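Pleckstrin homology domain-containing family A member 8 (Homo sapiens, PDB 5KDI) binds simple glycosphingolipids through its glycolipid transfer protein (GLTP) fold and probably carries them between membranes. Local coordinates at residues Leu16-Leu28 with Tyr64-Ile77. The protein carries 2 engineered substitutions. Numbering follows the deposited sequence. Where two conformers were deposited one is given.
Sequences LLEDSGIPTEAFL and YITNKAKFTTLQKI. Engineered in segment 64-77: Ala69 (natural residue Glu), Lys70 (natural residue Glu).
Tyr64 OH donates a hydrogen bond to Glu25 OE2 at 2.6 Å. It meets the oxygen on its anti side, and the carboxylate stands steeply to the ring, the planes 77° apart. At the other end, the amide of Gln75 grips the 16-28 backbone twice. Its OE1 accepts from Ile22 N at 3.0 Å in a nearly straight bond on a lone pair, and its NE2 donates to Ser20 O. A bend at chi2 (95°) turns the amide toward this backbone. Between these ends, Leu74 N donates to Ile22 O and Thr24 N to Thr72 O, flanking the single bridge of Pro23 with Thr73. Thr24 OG1 adds a bond to Phe71 O at 2.9 Å. Its CG2 lies over a face of the Tyr64 ring and also touches Ile77 CD1. Leu74 CD1 sits over a face of the Phe27 ring, 3.6 Å from its centroid, and packs on Ile22 CG2. Leu97 and Leu104 of helix 93-115 also touch Phe27. The first-turn amides of Thr24 and Leu74, lacking acceptors in their own helices, find them across the contact. This joins the starts of helices 24-32 and 74-83 in the GLTP fold, and Tyr64 adds the end of helix 47-64.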
loop_
_atom_site.group_PDB
_atom_site.type_symbol
_atom_site.label_atom_id
_atom_site.label_comp_id
_atom_site.label_asym_id
_atom_site.label_seq_id
_atom_site.Cartn_x
_atom_site.Cartn_y
_atom_site.Cartn_z
ATOM N N LEU A 16 -10.671 -9.035 -10.517
ATOM C CA LEU A 16 -11.046 -9.954 -9.532
ATOM C C LEU A 16 -11.500 -11.293 -10.114
ATOM O O LEU A 16 -12.093 -11.368 -11.192
ATOM C CB LEU A 16 -12.139 -9.391 -8.615
ATOM C CG LEU A 16 -11.788 -8.091 -7.882
ATOM C CD1 LEU A 16 -13.005 -7.665 -7.022
ATOM C CD2 LEU A 16 -10.523 -8.250 -7.043
ATOM N N LEU A 17 -11.214 -12.328 -9.344
ATOM C CA LEU A 17 -11.618 -13.718 -9.682
ATOM C C LEU A 17 -12.998 -14.030 -9.054
ATOM O O LEU A 17 -13.662 -13.130 -8.500
ATOM C CB LEU A 17 -10.464 -14.702 -9.289
ATOM C CG LEU A 17 -9.101 -14.405 -9.933
ATOM C CD1 LEU A 17 -8.055 -15.347 -9.385
ATOM C CD2 LEU A 17 -9.144 -14.532 -11.484
ATOM N N GLU A 18 -13.459 -15.277 -9.209
ATOM C CA GLU A 18 -14.695 -15.758 -8.585
ATOM C C GLU A 18 -14.734 -15.334 -7.094
ATOM O O GLU A 18 -13.736 -15.303 -6.404
ATOM C CB GLU A 18 -14.773 -17.305 -8.745
ATOM C CG GLU A 18 -15.867 -18.041 -7.994
ATOM C CD GLU A 18 -15.876 -19.544 -8.322
ATOM O OE1 GLU A 18 -14.994 -19.994 -9.074
ATOM O OE2 GLU A 18 -16.759 -20.294 -7.839
ATOM N N ASP A 19 -15.932 -14.983 -6.630
ATOM C CA ASP A 19 -16.190 -14.585 -5.284
ATOM C C ASP A 19 -15.298 -13.403 -4.797
ATOM O O ASP A 19 -14.794 -13.428 -3.682
ATOM C CB ASP A 19 -16.007 -15.788 -4.338
ATOM C CG ASP A 19 -17.041 -16.889 -4.550
ATOM O OD1 ASP A 19 -18.168 -16.603 -5.013
ATOM O OD2 ASP A 19 -16.732 -18.059 -4.214
ATOM N N SER A 20 -15.115 -12.395 -5.655
ATOM C CA SER A 20 -14.308 -11.183 -5.402
ATOM C C SER A 20 -12.871 -11.515 -5.035
ATOM O O SER A 20 -12.206 -10.781 -4.301
ATOM C CB SER A 20 -14.949 -10.353 -4.263
ATOM O OG SER A 20 -16.258 -9.953 -4.608
ATOM N N GLY A 21 -12.363 -12.649 -5.530
ATOM C CA GLY A 21 -11.012 -13.062 -5.198
ATOM C C GLY A 21 -9.949 -12.123 -5.724
ATOM O O GLY A 21 -9.943 -11.822 -6.912
ATOM N N ILE A 22 -9.027 -11.689 -4.848
ATOM C CA ILE A 22 -7.967 -10.757 -5.247
ATOM C C ILE A 22 -6.758 -11.623 -5.592
ATOM O O ILE A 22 -6.172 -12.275 -4.733
ATOM C CB ILE A 22 -7.610 -9.770 -4.097
ATOM C CG1 ILE A 22 -8.893 -8.987 -3.639
ATOM C CG2 ILE A 22 -6.396 -8.923 -4.477
ATOM C CD1 ILE A 22 -8.778 -8.241 -2.296
ATOM N N PRO A 23 -6.353 -11.588 -6.880
ATOM C CA PRO A 23 -5.198 -12.407 -7.313
ATOM C C PRO A 23 -3.939 -12.057 -6.489
ATOM O O PRO A 23 -3.532 -10.864 -6.414
ATOM C CB PRO A 23 -5.028 -12.010 -8.788
ATOM C CG PRO A 23 -6.341 -11.507 -9.204
ATOM C CD PRO A 23 -6.931 -10.830 -8.011
ATOM N N THR A 24 -3.253 -13.089 -6.001
ATOM C CA THR A 24 -2.134 -12.862 -5.078
ATOM C C THR A 24 -0.944 -12.139 -5.712
ATOM O O THR A 24 -0.496 -11.158 -5.158
ATOM C CB THR A 24 -1.657 -14.217 -4.551
ATOM O OG1 THR A 24 -2.802 -14.875 -3.942
ATOM C CG2 THR A 24 -0.496 -14.080 -3.533
ATOM N N GLU A 25 -0.414 -12.650 -6.844
ATOM C CA GLU A 25 0.810 -12.052 -7.416
ATOM C C GLU A 25 0.592 -10.621 -7.825
ATOM O O GLU A 25 1.428 -9.756 -7.567
ATOM C CB GLU A 25 1.421 -12.841 -8.582
ATOM C CG GLU A 25 1.714 -14.311 -8.351
ATOM C CD GLU A 25 2.516 -14.949 -9.552
ATOM O OE1 GLU A 25 3.008 -14.206 -10.468
ATOM O OE2 GLU A 25 2.605 -16.215 -9.607
ATOM N N ALA A 26 -0.508 -10.347 -8.512
ATOM C CA ALA A 26 -0.766 -8.985 -8.979
ATOM C C ALA A 26 -0.903 -7.988 -7.831
ATOM O O ALA A 26 -0.389 -6.867 -7.891
ATOM C CB ALA A 26 -1.975 -8.936 -9.916
ATOM N N PHE A 27 -1.601 -8.381 -6.779
ATOM C CA PHE A 27 -1.723 -7.544 -5.604
ATOM C C PHE A 27 -0.362 -7.216 -5.008
ATOM O O PHE A 27 -0.084 -6.072 -4.667
ATOM C CB PHE A 27 -2.701 -8.172 -4.604
ATOM C CG PHE A 27 -2.944 -7.294 -3.403
ATOM C CD1 PHE A 27 -3.987 -6.380 -3.438
ATOM C CD2 PHE A 27 -2.183 -7.383 -2.276
ATOM C CE1 PHE A 27 -4.247 -5.573 -2.375
ATOM C CE2 PHE A 27 -2.464 -6.582 -1.158
ATOM C CZ PHE A 27 -3.479 -5.685 -1.234
ATOM N N LEU A 28 0.469 -8.246 -4.811
ATOM C CA LEU A 28 1.767 -8.055 -4.184
ATOM C C LEU A 28 2.651 -7.163 -5.079
ATOM O O LEU A 28 3.461 -6.371 -4.584
ATOM C CB LEU A 28 2.408 -9.364 -3.843
ATOM C CG LEU A 28 1.682 -10.203 -2.757
ATOM C CD1 LEU A 28 2.444 -11.510 -2.570
ATOM C CD2 LEU A 28 1.594 -9.451 -1.436
ATOM N N TYR A 64 2.319 -18.308 -0.468
ATOM C CA TYR A 64 1.836 -18.441 -1.839
ATOM C C TYR A 64 2.610 -19.522 -2.617
ATOM O O TYR A 64 2.001 -20.445 -3.226
ATOM C CB TYR A 64 1.929 -17.109 -2.571
ATOM C CG TYR A 64 1.649 -17.196 -4.036
ATOM C CD1 TYR A 64 0.418 -17.609 -4.503
ATOM C CD2 TYR A 64 2.591 -16.763 -4.950
ATOM C CE1 TYR A 64 0.153 -17.669 -5.871
ATOM C CE2 TYR A 64 2.324 -16.833 -6.316
ATOM C CZ TYR A 64 1.104 -17.265 -6.764
ATOM O OH TYR A 64 0.820 -17.324 -8.106
ATOM N N ILE A 65 3.954 -19.389 -2.610
ATOM C CA ILE A 65 4.820 -20.221 -3.443
ATOM C C ILE A 65 4.826 -21.710 -3.060
ATOM O O ILE A 65 5.235 -22.597 -3.836
ATOM C CB ILE A 65 6.270 -19.694 -3.535
ATOM C CG1 ILE A 65 6.993 -19.759 -2.172
ATOM C CG2 ILE A 65 6.305 -18.326 -4.208
ATOM C CD1 ILE A 65 8.462 -19.304 -2.276
ATOM N N THR A 66 4.327 -21.967 -1.864
ATOM C CA THR A 66 4.182 -23.301 -1.346
ATOM C C THR A 66 3.134 -24.131 -2.143
ATOM O O THR A 66 3.214 -25.396 -2.183
ATOM C CB THR A 66 3.785 -23.012 0.136
ATOM O OG1 THR A 66 4.830 -23.398 1.018
ATOM C CG2 THR A 66 2.403 -23.464 0.535
ATOM N N ASN A 67 2.152 -23.428 -2.729
ATOM C CA ASN A 67 1.036 -24.082 -3.482
ATOM C C ASN A 67 0.269 -23.085 -4.286
ATOM O O ASN A 67 -0.774 -22.611 -3.893
ATOM C CB ASN A 67 0.123 -24.922 -2.560
ATOM C CG ASN A 67 -0.819 -25.861 -3.336
ATOM O OD1 ASN A 67 -1.107 -25.663 -4.524
ATOM N ND2 ASN A 67 -1.290 -26.904 -2.650
ATOM N N LYS A 68 0.840 -22.683 -5.405
ATOM C CA LYS A 68 0.266 -21.551 -6.123
ATOM C C LYS A 68 -1.174 -21.786 -6.623
ATOM O O LYS A 68 -1.968 -20.837 -6.711
ATOM C CB LYS A 68 1.189 -21.105 -7.278
ATOM C CG LYS A 68 2.527 -20.554 -6.863
ATOM C CD LYS A 68 3.285 -20.077 -8.108
ATOM C CE LYS A 68 4.700 -20.329 -7.911
ATOM N NZ LYS A 68 5.502 -20.205 -9.163
ATOM N N ALA A 69 -1.466 -23.024 -7.034
ATOM C CA ALA A 69 -2.783 -23.421 -7.502
ATOM C C ALA A 69 -3.821 -23.284 -6.407
ATOM O O ALA A 69 -4.959 -22.936 -6.667
ATOM C CB ALA A 69 -2.761 -24.886 -8.030
ATOM N N LYS A 70 -3.433 -23.643 -5.202
ATOM C CA LYS A 70 -4.280 -23.513 -4.054
ATOM C C LYS A 70 -4.452 -22.067 -3.609
ATOM O O LYS A 70 -5.509 -21.703 -3.114
ATOM C CB LYS A 70 -3.742 -24.376 -2.923
ATOM C CG LYS A 70 -4.612 -24.385 -1.695
ATOM C CD LYS A 70 -4.013 -25.311 -0.650
ATOM C CE LYS A 70 -5.027 -25.683 0.440
ATOM N NZ LYS A 70 -6.394 -26.024 -0.080
ATOM N N PHE A 71 -3.427 -21.255 -3.799
ATOM C CA PHE A 71 -3.355 -19.923 -3.162
ATOM C C PHE A 71 -3.429 -18.791 -4.197
ATOM O O PHE A 71 -2.731 -17.782 -4.104
ATOM C CB PHE A 71 -2.049 -19.854 -2.324
ATOM C CG PHE A 71 -2.040 -20.798 -1.150
ATOM C CD1 PHE A 71 -3.174 -20.960 -0.345
ATOM C CD2 PHE A 71 -0.889 -21.456 -0.819
ATOM C CE1 PHE A 71 -3.113 -21.776 0.717
ATOM C CE2 PHE A 71 -0.822 -22.278 0.260
ATOM C CZ PHE A 71 -1.921 -22.430 1.055
ATOM N N THR A 72 -4.312 -18.966 -5.168
ATOM C CA THR A 72 -4.472 -18.027 -6.246
ATOM C C THR A 72 -4.988 -16.648 -5.839
ATOM O O THR A 72 -4.740 -15.653 -6.545
ATOM C CB THR A 72 -5.431 -18.558 -7.334
ATOM O OG1 THR A 72 -6.688 -18.857 -6.736
ATOM C CG2 THR A 72 -4.839 -19.838 -8.024
ATOM N N THR A 73 -5.590 -16.582 -4.648
ATOM C CA THR A 73 -6.077 -15.353 -4.134
ATOM C C THR A 73 -5.656 -15.122 -2.691
ATOM O O THR A 73 -5.331 -16.039 -1.951
ATOM C CB THR A 73 -7.593 -15.242 -4.214
ATOM O OG1 THR A 73 -8.153 -16.182 -3.311
ATOM C CG2 THR A 73 -8.104 -15.479 -5.643
ATOM N N LEU A 74 -5.710 -13.861 -2.299
ATOM C CA LEU A 74 -5.427 -13.501 -0.905
ATOM C C LEU A 74 -6.380 -14.218 0.041
ATOM O O LEU A 74 -5.978 -14.657 1.149
ATOM C CB LEU A 74 -5.484 -11.998 -0.732
ATOM C CG LEU A 74 -4.543 -11.057 -1.522
ATOM C CD1 LEU A 74 -4.827 -9.575 -1.270
ATOM C CD2 LEU A 74 -3.078 -11.432 -1.327
ATOM N N GLN A 75 -7.650 -14.242 -0.315
ATOM C CA GLN A 75 -8.638 -14.873 0.530
ATOM C C GLN A 75 -8.372 -16.368 0.767
ATOM O O GLN A 75 -8.515 -16.892 1.860
ATOM C CB GLN A 75 -10.055 -14.661 0.045
ATOM C CG GLN A 75 -10.507 -13.203 -0.014
ATOM C CD GLN A 75 -10.350 -12.535 -1.396
ATOM O OE1 GLN A 75 -9.332 -12.736 -2.103
ATOM N NE2 GLN A 75 -11.382 -11.772 -1.777
ATOM N N LYS A 76 -7.912 -17.062 -0.299
ATOM C CA LYS A 76 -7.553 -18.463 -0.187
ATOM C C LYS A 76 -6.416 -18.678 0.785
ATOM O O LYS A 76 -6.431 -19.645 1.563
ATOM C CB LYS A 76 -7.271 -19.059 -1.550
ATOM C CG LYS A 76 -8.540 -19.252 -2.397
ATOM C CD LYS A 76 -8.173 -19.728 -3.804
ATOM C CE LYS A 76 -9.358 -19.987 -4.690
ATOM N NZ LYS A 76 -10.118 -21.196 -4.285
ATOM N N ILE A 77 -5.441 -17.770 0.792
ATOM C CA ILE A 77 -4.355 -17.869 1.753
ATOM C C ILE A 77 -4.868 -17.653 3.190
ATOM O O ILE A 77 -4.577 -18.470 4.074
ATOM C CB ILE A 77 -3.220 -16.864 1.435
ATOM C CG1 ILE A 77 -2.575 -17.197 0.055
ATOM C CG2 ILE A 77 -2.181 -16.866 2.578
ATOM C CD1 ILE A 77 -1.602 -16.214 -0.541
HETATM O O HOH W 1 -1.533 -14.816 -8.497
#